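Local coordinates for phosphogluconate dehydrogenase NAD-binding putative C-terminal domain-containing protein (PDB 4EZB), which is of unknown function but is probably an oxidoreductase that joins a Rossmann-like domain to a helical C-terminal domain, at residues Asp80-Ile85 and Ala108-Asp113; Val91-Val96 and Asp119-Gly124; Pro159-Gly164 and Asn180-Gly185; Met201-Glu206 and Ala254-Glu259. All coordinates share one frame; numbering follows the deposited sequence.

Contact 1 of 4, residues Asp80-Ile85 and Ala108-Asp113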
loop_
_atom_site.group_PDB
_atom_site.type_symbol
_atom_site.label_atom_id
_atom_site.label_comp_id
_atom_site.label_asym_id
_atom_site.label_seq_id
_atom_site.Cartn_x
_atom_site.Cartn_y
_atom_site.Cartn_z
ATOM N N ASP A 80 22.574 36.806 -23.309
ATOM C CA ASP A 80 21.913 38.009 -22.784
ATOM C C ASP A 80 20.378 37.901 -22.890
ATOM O O ASP A 80 19.639 38.481 -22.075
ATOM C CB ASP A 80 22.424 39.265 -23.512
ATOM C CG ASP A 80 22.099 40.560 -22.761
ATOM O OD1 ASP A 80 22.701 40.804 -21.688
ATOM O OD2 ASP A 80 21.252 41.344 -23.249
ATOM N N ASP A 81 19.924 37.132 -23.885
ATOM C CA ASP A 81 18.517 37.044 -24.274
ATOM C C ASP A 81 18.078 35.605 -24.599
ATOM O O ASP A 81 18.910 34.740 -24.959
ATOM C CB ASP A 81 18.267 37.944 -25.491
ATOM C CG ASP A 81 16.793 38.129 -25.784
ATOM O OD1 ASP A 81 16.044 38.498 -24.854
ATOM O OD2 ASP A 81 16.375 37.899 -26.938
ATOM N N VAL A 82 16.773 35.356 -24.486
ATOM C CA VAL A 82 16.207 34.057 -24.866
ATOM C C VAL A 82 16.462 33.718 -26.355
ATOM O O VAL A 82 16.613 32.542 -26.713
ATOM C CB VAL A 82 14.717 33.905 -24.449
ATOM C CG1 VAL A 82 13.795 34.817 -25.261
ATOM C CG2 VAL A 82 14.287 32.451 -24.562
ATOM N N ALA A 83 16.566 34.751 -27.198
ATOM C CA ALA A 83 16.788 34.565 -28.635
ATOM C C ALA A 83 18.154 33.993 -28.973
ATOM O O ALA A 83 18.384 33.552 -30.101
ATOM C CB ALA A 83 16.543 35.853 -29.391
ATOM N N GLY A 84 19.051 33.976 -27.993
ATOM C CA GLY A 84 20.350 33.325 -28.160
ATOM C C GLY A 84 20.293 31.801 -28.195
ATOM O O GLY A 84 21.323 31.140 -28.283
ATOM N N ILE A 85 19.097 31.228 -28.117
ATOM C CA ILE A 85 18.963 29.774 -28.165
ATOM C C ILE A 85 18.798 29.302 -29.602
ATOM O O ILE A 85 18.781 28.101 -29.860
ATOM C CB ILE A 85 17.778 29.235 -27.317
ATOM C CG1 ILE A 85 16.435 29.727 -27.882
ATOM C CG2 ILE A 85 18.002 29.500 -25.821
ATOM C CD1 ILE A 85 15.224 29.390 -27.037
ATOM N N ALA A 108 9.693 29.374 -27.852
ATOM C CA ALA A 108 9.054 28.828 -29.057
ATOM C C ALA A 108 9.437 29.551 -30.359
ATOM O O ALA A 108 9.826 28.892 -31.332
ATOM C CB ALA A 108 7.532 28.732 -28.882
ATOM N N PRO A 109 9.371 30.903 -30.383
ATOM C CA PRO A 109 9.690 31.566 -31.660
ATOM C C PRO A 109 11.148 31.464 -32.043
ATOM O O PRO A 109 11.470 31.660 -33.204
ATOM C CB PRO A 109 9.343 33.042 -31.403
ATOM C CG PRO A 109 8.559 33.057 -30.119
ATOM C CD PRO A 109 9.090 31.899 -29.332
ATOM N N HIS A 110 12.025 31.135 -31.106
ATOM C CA HIS A 110 13.457 31.235 -31.387
ATOM C C HIS A 110 14.129 29.943 -31.781
ATOM O O HIS A 110 15.251 29.950 -32.286
ATOM C CB HIS A 110 14.196 31.901 -30.227
ATOM C CG HIS A 110 13.674 33.261 -29.924
ATOM N ND1 HIS A 110 13.028 33.563 -28.746
ATOM C CD2 HIS A 110 13.632 34.381 -30.679
ATOM C CE1 HIS A 110 12.647 34.826 -28.770
ATOM N NE2 HIS A 110 13.001 35.343 -29.932
ATOM N N LEU A 111 13.438 28.838 -31.555
ATOM C CA LEU A 111 13.968 27.538 -31.911
ATOM C C LEU A 111 14.010 27.385 -33.415
ATOM O O LEU A 111 13.077 27.783 -34.112
ATOM C CB LEU A 111 13.108 26.422 -31.285
ATOM C CG LEU A 111 13.392 25.954 -29.849
ATOM C CD1 LEU A 111 13.450 27.121 -28.901
ATOM C CD2 LEU A 111 12.293 25.024 -29.375
ATOM N N SER A 112 15.103 26.815 -33.906
ATOM C CA SER A 112 15.179 26.340 -35.277
ATOM C C SER A 112 14.290 25.120 -35.450
ATOM O O SER A 112 13.968 24.437 -34.472
ATOM C CB SER A 112 16.609 25.941 -35.608
ATOM O OG SER A 112 16.599 24.820 -36.478
ATOM N N ASP A 113 13.926 24.812 -36.691
ATOM C CA ASP A 113 13.050 23.665 -36.934
ATOM C C ASP A 113 13.707 22.286 -36.774
ATOM O O ASP A 113 13.020 21.267 -36.803
ATOM C CB ASP A 113 12.297 23.784 -38.271
ATOM C CG ASP A 113 13.220 23.811 -39.470
ATOM O OD1 ASP A 113 14.193 24.599 -39.467
ATOM O OD2 ASP A 113 12.951 23.055 -40.430
HETATM O O HOH W 1 17.306 26.310 -31.961
#
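The Ala83 methyl group rests over one face of the His110 imidazole: CB lies 3.7 Å from the ring centroid and 21° off the ring normal, a CH-pi contact displaced toward the CD2-NE2 rim. Val82 meets the same ring obliquely, its CG1 coming to 3.7 Å from His110 CE1. Both loops belong to the Rossmann-like domain. One makes a 3-10 turn after strand 77-79; the other leads from helix 100-107 into strand 116-119. An Asx turn runs into the alanine: Asp81 OD2 takes the Ala83 N-H at 3.2 Å from above the carboxylate plane. On the histidine side, ND1 has a weak hydrogen bond to Ser106 O. Ile85 CG1 stands between its own backbone N and carbonyl carbon (chi1 65°), which aims the branch at the second loop: CG1 is 3.9 Å from His110 CB, and CD1 presses on Leu111 CD1 at 3.4 Å, tighter than an ordinary van der Waals contact. Ala107 of helix 100-107 also touches Ile85. No direct hydrogen bond joins the two segments, but a water accepts from Ser112 N at 3.0 Å and lies 3.1 Å from Ile85 O, to which it can donate.

Contact 2 of 4, residues Val91-Val96 and Asp119-Gly124; sequences VLSLVV and DLNSVG
Asn121 reaches across to Val95 and Ser93 and uses both ends of its amide. Its CG lies anti to the carbonyl carbon (chi1 -59°), which swings the amide toward segment 91-96. There OD1 takes the Val95 N-H at 2.7 Å, an almost perfectly straight bond (178°) lying in the carbonyl plane. Asn121 ND2 is held less firmly, by weak bonds to Ser93 OG at 3.3 Å and to both carboxylate oxygens of Asp119. The backbone N of Asn121 goes to Asp119 OD2 at 3.1 Å, closing an Asx turn, and that oxygen also forms a salt bridge with Lys128, which bonds to Asn121 O as well. Ser93 OG donates to a water that in turn donates to Asp119 OD1. Here the neighbouring parallel strands 90-93 and 116-119 of the Rossmann-like sheet run out, and the last backbone rung between the segments is Leu120 N to Ser93 O, 3.1 Å. Were Asn121 an alanine, Val95 N would probably lose its acceptor, and Ser93 OG and the Asp119 carboxylate their weak amide donor. Leu120 CD1 packs 4.1 Å from Leu92 CB. Farther along, a second water donates to Val95 O at 3.0 Å and accepts from Ser122 N at 2.9 Å.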
loop_
_atom_site.group_PDB
_atom_site.type_symbol
_atom_site.label_atom_id
_atom_site.label_comp_id
_atom_site.label_asym_id
_atom_site.label_seq_id
_atom_site.Cartn_x
_atom_site.Cartn_y
_atom_site.Cartn_z
ATOM N N VAL A 91 17.742 22.344 -26.354
ATOM C CA VAL A 91 17.485 23.267 -25.282
ATOM C C VAL A 91 16.942 22.533 -24.043
ATOM O O VAL A 91 15.924 21.812 -24.130
ATOM C CB VAL A 91 16.504 24.364 -25.747
ATOM C CG1 VAL A 91 16.283 25.393 -24.638
ATOM C CG2 VAL A 91 17.041 25.046 -27.006
ATOM N N LEU A 92 17.629 22.697 -22.908
ATOM C CA LEU A 92 17.226 22.089 -21.637
ATOM C C LEU A 92 16.517 23.136 -20.735
ATOM O O LEU A 92 17.108 24.156 -20.358
ATOM C CB LEU A 92 18.431 21.503 -20.905
ATOM C CG LEU A 92 19.258 20.380 -21.573
ATOM C CD1 LEU A 92 20.203 19.730 -20.567
ATOM C CD2 LEU A 92 18.405 19.286 -22.210
ATOM N N SER A 93 15.261 22.885 -20.387
ATOM C CA SER A 93 14.506 23.847 -19.557
ATOM C C SER A 93 14.519 23.402 -18.106
ATOM O O SER A 93 13.872 22.446 -17.757
ATOM C CB SER A 93 13.058 23.986 -20.043
ATOM O OG SER A 93 12.404 25.063 -19.367
ATOM N N LEU A 94 15.281 24.091 -17.271
ATOM C CA LEU A 94 15.306 23.803 -15.830
ATOM C C LEU A 94 15.027 25.127 -15.129
ATOM O O LEU A 94 15.917 25.960 -14.960
ATOM C CB LEU A 94 16.660 23.262 -15.399
ATOM C CG LEU A 94 17.028 21.825 -15.768
ATOM C CD1 LEU A 94 18.513 21.708 -16.121
ATOM C CD2 LEU A 94 16.663 20.894 -14.607
ATOM N N VAL A 95 13.769 25.346 -14.789
ATOM C CA VAL A 95 13.343 26.610 -14.200
ATOM C C VAL A 95 12.440 26.263 -13.025
ATOM O O VAL A 95 12.184 25.069 -12.761
ATOM C CB VAL A 95 12.643 27.536 -15.229
ATOM C CG1 VAL A 95 13.646 28.064 -16.244
ATOM C CG2 VAL A 95 11.474 26.845 -15.933
ATOM N N VAL A 96 11.961 27.272 -12.300
ATOM C CA VAL A 96 11.037 26.968 -11.221
ATOM C C VAL A 96 9.769 26.435 -11.863
ATOM O O VAL A 96 9.313 26.952 -12.897
ATOM C CB VAL A 96 10.731 28.179 -10.319
ATOM C CG1 VAL A 96 11.966 28.558 -9.498
ATOM C CG2 VAL A 96 10.204 29.362 -11.137
ATOM N N ASP A 119 11.886 19.538 -21.856
ATOM C CA ASP A 119 11.395 20.175 -20.655
ATOM C C ASP A 119 11.747 19.284 -19.494
ATOM O O ASP A 119 11.218 18.193 -19.395
ATOM C CB ASP A 119 9.888 20.365 -20.728
ATOM C CG ASP A 119 9.364 21.198 -19.577
ATOM O OD1 ASP A 119 8.979 22.374 -19.841
ATOM O OD2 ASP A 119 9.363 20.687 -18.414
ATOM N N LEU A 120 12.628 19.734 -18.613
ATOM C CA LEU A 120 13.016 18.886 -17.480
ATOM C C LEU A 120 12.432 19.308 -16.139
ATOM O O LEU A 120 12.906 18.853 -15.086
ATOM C CB LEU A 120 14.545 18.820 -17.350
ATOM C CG LEU A 120 15.268 18.385 -18.603
ATOM C CD1 LEU A 120 16.757 18.692 -18.453
ATOM C CD2 LEU A 120 14.994 16.908 -18.859
ATOM N N ASN A 121 11.434 20.170 -16.156
ATOM C CA ASN A 121 10.827 20.684 -14.940
ATOM C C ASN A 121 9.969 19.730 -14.113
ATOM O O ASN A 121 9.400 18.814 -14.643
ATOM C CB ASN A 121 10.079 21.944 -15.266
ATOM C CG ASN A 121 10.974 22.981 -15.862
ATOM O OD1 ASN A 121 11.947 23.371 -15.264
ATOM N ND2 ASN A 121 10.686 23.383 -17.063
ATOM N N SER A 122 9.897 19.941 -12.803
ATOM C CA SER A 122 9.147 19.029 -11.919
ATOM C C SER A 122 7.652 19.303 -11.947
ATOM O O SER A 122 7.079 19.692 -10.935
ATOM C CB SER A 122 9.636 19.126 -10.474
ATOM O OG SER A 122 10.973 19.564 -10.431
ATOM N N VAL A 123 7.020 19.094 -13.097
ATOM C CA VAL A 123 5.591 19.338 -13.253
ATOM C C VAL A 123 4.889 18.085 -13.784
ATOM O O VAL A 123 5.551 17.152 -14.235
ATOM C CB VAL A 123 5.321 20.600 -14.116
ATOM C CG1 VAL A 123 5.802 21.857 -13.394
ATOM C CG2 VAL A 123 5.981 20.500 -15.498
ATOM N N GLY A 124 3.561 18.042 -13.696
ATOM C CA GLY A 124 2.820 16.873 -14.150
ATOM C C GLY A 124 2.607 16.903 -15.651
ATOM O O GLY A 124 2.911 17.918 -16.266
HETATM O O HOH W 2 9.699 25.101 -20.111
HETATM O O HOH W 3 10.737 22.568 -12.026
#

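Contact 3 of 4, residues Pro159-Gly164 and Asn180-Gly185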
loop_
_atom_site.group_PDB
_atom_site.type_symbol
_atom_site.label_atom_id
_atom_site.label_comp_id
_atom_site.label_asym_id
_atom_site.label_seq_id
_atom_site.Cartn_x
_atom_site.Cartn_y
_atom_site.Cartn_z
ATOM N N PRO A 159 19.728 10.164 -13.715
ATOM C CA PRO A 159 18.744 9.463 -14.554
ATOM C C PRO A 159 17.636 10.423 -15.008
ATOM O O PRO A 159 16.969 11.063 -14.177
ATOM C CB PRO A 159 18.188 8.366 -13.627
ATOM C CG PRO A 159 18.517 8.819 -12.227
ATOM C CD PRO A 159 19.801 9.605 -12.347
ATOM N N ILE A 160 17.494 10.550 -16.329
ATOM C CA ILE A 160 16.396 11.318 -16.931
ATOM C C ILE A 160 15.543 10.388 -17.794
ATOM O O ILE A 160 16.076 9.607 -18.571
ATOM C CB ILE A 160 16.934 12.526 -17.731
ATOM C CG1 ILE A 160 17.563 13.532 -16.765
ATOM C CG2 ILE A 160 15.818 13.191 -18.535
ATOM C CD1 ILE A 160 18.403 14.633 -17.393
ATOM N N LEU A 161 14.221 10.429 -17.605
ATOM C CA LEU A 161 13.306 9.793 -18.539
ATOM C C LEU A 161 12.822 10.818 -19.570
ATOM O O LEU A 161 12.536 11.966 -19.216
ATOM C CB LEU A 161 12.129 9.181 -17.783
ATOM C CG LEU A 161 12.474 8.081 -16.731
ATOM C CD1 LEU A 161 11.219 7.422 -16.168
ATOM C CD2 LEU A 161 13.423 7.012 -17.276
ATOM N N VAL A 162 12.730 10.403 -20.828
ATOM C CA VAL A 162 12.206 11.256 -21.914
ATOM C C VAL A 162 11.098 10.558 -22.728
ATOM O O VAL A 162 11.088 9.326 -22.886
ATOM C CB VAL A 162 13.346 11.814 -22.810
ATOM C CG1 VAL A 162 14.118 12.894 -22.068
ATOM C CG2 VAL A 162 14.318 10.710 -23.228
ATOM N N ALA A 163 10.141 11.336 -23.220
ATOM C CA ALA A 163 9.056 10.806 -24.039
ATOM C C ALA A 163 8.732 11.801 -25.151
ATOM O O ALA A 163 8.683 13.006 -24.903
ATOM C CB ALA A 163 7.818 10.604 -23.178
ATOM N N GLY A 164 8.447 11.298 -26.348
ATOM C CA GLY A 164 8.040 12.168 -27.468
ATOM C C GLY A 164 8.490 11.574 -28.782
ATOM O O GLY A 164 9.252 10.593 -28.794
ATOM N N ASN A 180 22.641 10.466 -19.172
ATOM C CA ASN A 180 21.982 9.226 -18.775
ATOM C C ASN A 180 20.456 9.207 -18.995
ATOM O O ASN A 180 19.664 9.116 -18.046
ATOM C CB ASN A 180 22.335 8.931 -17.326
ATOM C CG ASN A 180 21.747 7.629 -16.825
ATOM O OD1 ASN A 180 21.510 6.689 -17.589
ATOM N ND2 ASN A 180 21.518 7.565 -15.525
ATOM N N LEU A 181 20.059 9.272 -20.262
ATOM C CA LEU A 181 18.651 9.354 -20.627
ATOM C C LEU A 181 18.090 8.017 -21.065
ATOM O O LEU A 181 18.762 7.265 -21.768
ATOM C CB LEU A 181 18.492 10.320 -21.794
ATOM C CG LEU A 181 18.369 11.812 -21.565
ATOM C CD1 LEU A 181 19.675 12.465 -21.103
ATOM C CD2 LEU A 181 17.890 12.434 -22.874
ATOM N N GLU A 182 16.861 7.711 -20.666
ATOM C CA GLU A 182 16.123 6.649 -21.359
ATOM C C GLU A 182 14.771 7.065 -21.935
ATOM O O GLU A 182 13.974 7.729 -21.287
ATOM C CB GLU A 182 16.032 5.350 -20.560
ATOM C CG GLU A 182 15.681 5.494 -19.104
ATOM C CD GLU A 182 15.577 4.140 -18.433
ATOM O OE1 GLU A 182 14.755 3.310 -18.889
ATOM O OE2 GLU A 182 16.326 3.905 -17.458
ATOM N N ALA A 183 14.560 6.700 -23.185
ATOM C CA ALA A 183 13.304 6.977 -23.856
ATOM C C ALA A 183 12.281 5.968 -23.364
ATOM O O ALA A 183 12.518 4.770 -23.394
ATOM C CB ALA A 183 13.466 6.896 -25.368
ATOM N N VAL A 184 11.146 6.450 -22.869
ATOM C CA VAL A 184 10.178 5.544 -22.260
ATOM C C VAL A 184 8.872 5.469 -23.043
ATOM O O VAL A 184 7.982 4.673 -22.706
ATOM C CB VAL A 184 9.934 5.881 -20.782
ATOM C CG1 VAL A 184 11.227 5.741 -20.002
ATOM C CG2 VAL A 184 9.402 7.308 -20.641
ATOM N N GLY A 185 8.769 6.277 -24.099
ATOM C CA GLY A 185 7.569 6.299 -24.929
ATOM C C GLY A 185 7.621 7.388 -25.977
ATOM O O GLY A 185 8.474 8.272 -25.923
#
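Ile160 and Leu181 lie side by side, pointing the same way from two parallel strands, with Ile160 CB 4.2 Å from Leu181 CG. Val162 is on the same face and crosses Leu181 at a slant, its CG1 meeting Leu181 CD2 at 3.9 Å. Leu181 therefore bridges two residues of the neighbouring strand, and it also touches Ala171 and Leu174 of helix 167-175. Cutting Leu181 back to an alanine is likely to open a gap between Ile160, Val162 and that helix.

The other face carries Leu161, Glu182 and Ala163. Leu161 and Glu182 again run alongside each other, and Leu161 CD2 approaches Glu182 CG to 3.3 Å. Glu182 CG stands between its own N and carbonyl carbon (chi1 45°) and the chain is extended beyond it; the carboxylate has a long, weak ion pair with Arg224 of the second subunit. Val184 CG1 meets Leu161 CD2 at 3.7 Å, the two side chains crossing at about a right angle, and both touch Leu194 of helix 190-218.

Between these faces the backbones are laced by alternating bonds, among them Glu182 N to Ile160 O at 2.9 Å and Val162 N to Glu182 O at 3.0 Å. At the far end Gly164 N donates to Gly185 O at 3.1 Å. The short strand axes cross at -35°. Strand 159-163, helix 167-175 and strand 180-185 together form a beta-alpha-beta unit, with 180-185 the outermost strand of the sheet within this chain.

Contact 4 of 4, residues Met201-Glu206 and Ala254-Glu259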
loop_
_atom_site.group_PDB
_atom_site.type_symbol
_atom_site.label_atom_id
_atom_site.label_comp_id
_atom_site.label_asym_id
_atom_site.label_seq_id
_atom_site.Cartn_x
_atom_site.Cartn_y
_atom_site.Cartn_z
HETATM N N MSE A 201 3.314 3.386 -5.593
HETATM C CA MSE A 201 3.679 2.110 -4.982
HETATM C C MSE A 201 4.633 2.307 -3.836
HETATM O O MSE A 201 4.484 1.701 -2.778
HETATM C CB MSE A 201 4.339 1.249 -6.048
HETATM C CG MSE A 201 3.300 0.644 -6.995
HETATM SE SE MSE A 201 1.999 -0.515 -6.050
HETATM C CE MSE A 201 3.183 -1.595 -4.887
ATOM N N ILE A 202 5.611 3.179 -4.033
ATOM C CA ILE A 202 6.699 3.331 -3.084
ATOM C C ILE A 202 6.229 4.038 -1.809
ATOM O O ILE A 202 6.434 3.550 -0.721
ATOM C CB ILE A 202 7.911 4.057 -3.732
ATOM C CG1 ILE A 202 8.435 3.260 -4.963
ATOM C CG2 ILE A 202 8.987 4.306 -2.688
ATOM C CD1 ILE A 202 9.547 3.932 -5.758
ATOM N N LYS A 203 5.585 5.178 -1.972
ATOM C CA LYS A 203 5.022 5.927 -0.858
ATOM C C LYS A 203 3.720 5.346 -0.297
ATOM O O LYS A 203 3.334 5.648 0.862
ATOM C CB LYS A 203 4.775 7.372 -1.296
ATOM C CG LYS A 203 5.961 8.305 -1.049
ATOM C CD LYS A 203 7.019 8.216 -2.131
ATOM C CE LYS A 203 7.759 9.541 -2.303
ATOM N NZ LYS A 203 8.467 9.477 -3.609
ATOM N N GLY A 204 3.033 4.571 -1.131
ATOM C CA GLY A 204 1.855 3.833 -0.731
ATOM C C GLY A 204 2.275 2.789 0.271
ATOM O O GLY A 204 1.673 2.655 1.332
ATOM N N VAL A 205 3.319 2.047 -0.057
ATOM C CA VAL A 205 3.840 1.078 0.879
ATOM C C VAL A 205 4.308 1.662 2.213
ATOM O O VAL A 205 4.121 1.054 3.277
ATOM C CB VAL A 205 5.014 0.282 0.269
ATOM C CG1 VAL A 205 5.796 -0.419 1.361
ATOM C CG2 VAL A 205 4.481 -0.755 -0.708
ATOM N N GLU A 206 4.979 2.810 2.138
ATOM C CA GLU A 206 5.455 3.503 3.315
ATOM C C GLU A 206 4.271 3.923 4.194
ATOM O O GLU A 206 4.296 3.760 5.414
ATOM C CB GLU A 206 6.247 4.725 2.846
ATOM C CG GLU A 206 6.657 5.747 3.896
ATOM C CD GLU A 206 7.270 7.015 3.264
ATOM O OE1 GLU A 206 7.375 7.094 2.022
ATOM O OE2 GLU A 206 7.641 7.963 4.000
ATOM N N ALA A 254 8.399 15.829 4.606
ATOM C CA ALA A 254 7.853 17.033 3.983
ATOM C C ALA A 254 7.876 16.915 2.449
ATOM O O ALA A 254 6.820 16.978 1.808
ATOM C CB ALA A 254 8.603 18.272 4.453
ATOM N N ARG A 255 9.063 16.697 1.880
ATOM C CA ARG A 255 9.231 16.568 0.419
ATOM C C ARG A 255 8.558 15.318 -0.188
ATOM O O ARG A 255 8.126 15.347 -1.344
ATOM C CB ARG A 255 10.712 16.665 0.022
ATOM C CG ARG A 255 11.359 17.967 0.480
ATOM C CD ARG A 255 12.291 18.559 -0.571
ATOM N NE ARG A 255 12.447 20.011 -0.415
ATOM C CZ ARG A 255 13.091 20.808 -1.269
ATOM N NH1 ARG A 255 13.661 20.316 -2.363
ATOM N NH2 ARG A 255 13.167 22.111 -1.029
ATOM N N ARG A 256 8.474 14.241 0.596
ATOM C CA ARG A 256 7.750 13.012 0.214
ATOM C C ARG A 256 6.226 13.226 0.078
ATOM O O ARG A 256 5.569 12.582 -0.761
ATOM C CB ARG A 256 8.060 11.866 1.193
ATOM C CG ARG A 256 9.510 11.390 1.131
ATOM C CD ARG A 256 9.829 10.315 2.159
ATOM N NE ARG A 256 9.377 8.992 1.738
ATOM C CZ ARG A 256 10.020 8.188 0.884
ATOM N NH1 ARG A 256 11.168 8.555 0.323
ATOM N NH2 ARG A 256 9.503 6.998 0.580
ATOM N N VAL A 257 5.682 14.133 0.897
ATOM C CA VAL A 257 4.280 14.550 0.787
ATOM C C VAL A 257 3.988 15.392 -0.466
ATOM O O VAL A 257 2.899 15.276 -1.046
ATOM C CB VAL A 257 3.825 15.302 2.052
ATOM C CG1 VAL A 257 2.494 16.023 1.835
ATOM C CG2 VAL A 257 3.720 14.330 3.205
ATOM N N THR A 258 4.941 16.243 -0.864
ATOM C CA THR A 258 4.828 17.007 -2.115
ATOM C C THR A 258 4.776 16.058 -3.312
ATOM O O THR A 258 3.831 16.106 -4.085
ATOM C CB THR A 258 5.984 18.009 -2.314
ATOM O OG1 THR A 258 6.398 18.530 -1.047
ATOM C CG2 THR A 258 5.538 19.157 -3.212
ATOM N N GLU A 259 5.782 15.190 -3.437
ATOM C CA GLU A 259 5.816 14.124 -4.460
ATOM C C GLU A 259 4.506 13.317 -4.557
ATOM O O GLU A 259 4.079 12.950 -5.657
ATOM C CB GLU A 259 6.981 13.163 -4.194
ATOM C CG GLU A 259 8.355 13.813 -4.169
ATOM C CD GLU A 259 9.431 12.879 -3.645
ATOM O OE1 GLU A 259 9.535 11.739 -4.149
ATOM O OE2 GLU A 259 10.182 13.287 -2.731
#
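Ile202 starts the contact, its CG2 coming obliquely to 4.3 Å from Arg256 NH2. One residue on, Lys203 does two jobs. Its chain bends at chi2 (82°), which carries the aliphatic part across the Arg256 guanidinium: CE lies 4.1 Å above the plane, over the centre of the group. The ammonium then passes beyond the arginine to Glu259, where Lys203 NZ and Glu259 OE1 form a salt bridge of 2.6 Å, the nitrogen approaching from above the carboxylate plane. NZ also bonds to Ser199 OG. With Arg256 NH1 4.9 Å from Lys203 NZ, the negative charge of Glu259 is likely to offset part of the like charge that these two buried side chains bring together.

A turn later Glu206 meets the guanidinium at its edge. Arg256 grips it side-on with two nitrogens, both on one oxygen: Glu206 OE1 receives NE at 2.8 Å and NH2 at 2.6 Å. That oxygen lies in the guanidinium plane, yet the carboxylate is turned 48° against it, and both nitrogens arrive from the same face of the carboxylate. The other oxygen, Glu206 OE2, has a weak 3.0 Å bond from Arg256 NE and accepts from Thr249 OG1, so both carboxylate oxygens are bonded.

These long side chains span two helices whose short axes stay 11.0 Å apart and cross at -126°. Helix 275-291 closes over the pair, with Ile284 touching Lys203, Glu206 and Val257. Helix 190-218 also packs against the second subunit, Met201 (selenomethionine) on Ala212 and Val205 on Leu208 of that chain.

Overall arrangement
The four contacts follow the chain from the Rossmann-like domain into the helical domain. Contacts 1 and 2 interleave in sequence and their centres lie about 16 Å apart; they touch where Ile85 packs on Val91. Contact 3 comes next, about 14 Å from contact 2 between centres; both reach the same sheet, and they touch where the Leu120 and Ile160 side chains pack. Contact 4 closes the series, strand 180-185 of contact 3 leading into its helix 190-218. Its centre is about 22 Å from that of contact 3 and about 38 Å from that of contact 1, which lies on the opposite side of the chain's centre. Contacts 3 and 4 both touch the second subunit, so the dimer interface involves the sheet edge as well as the helical domain.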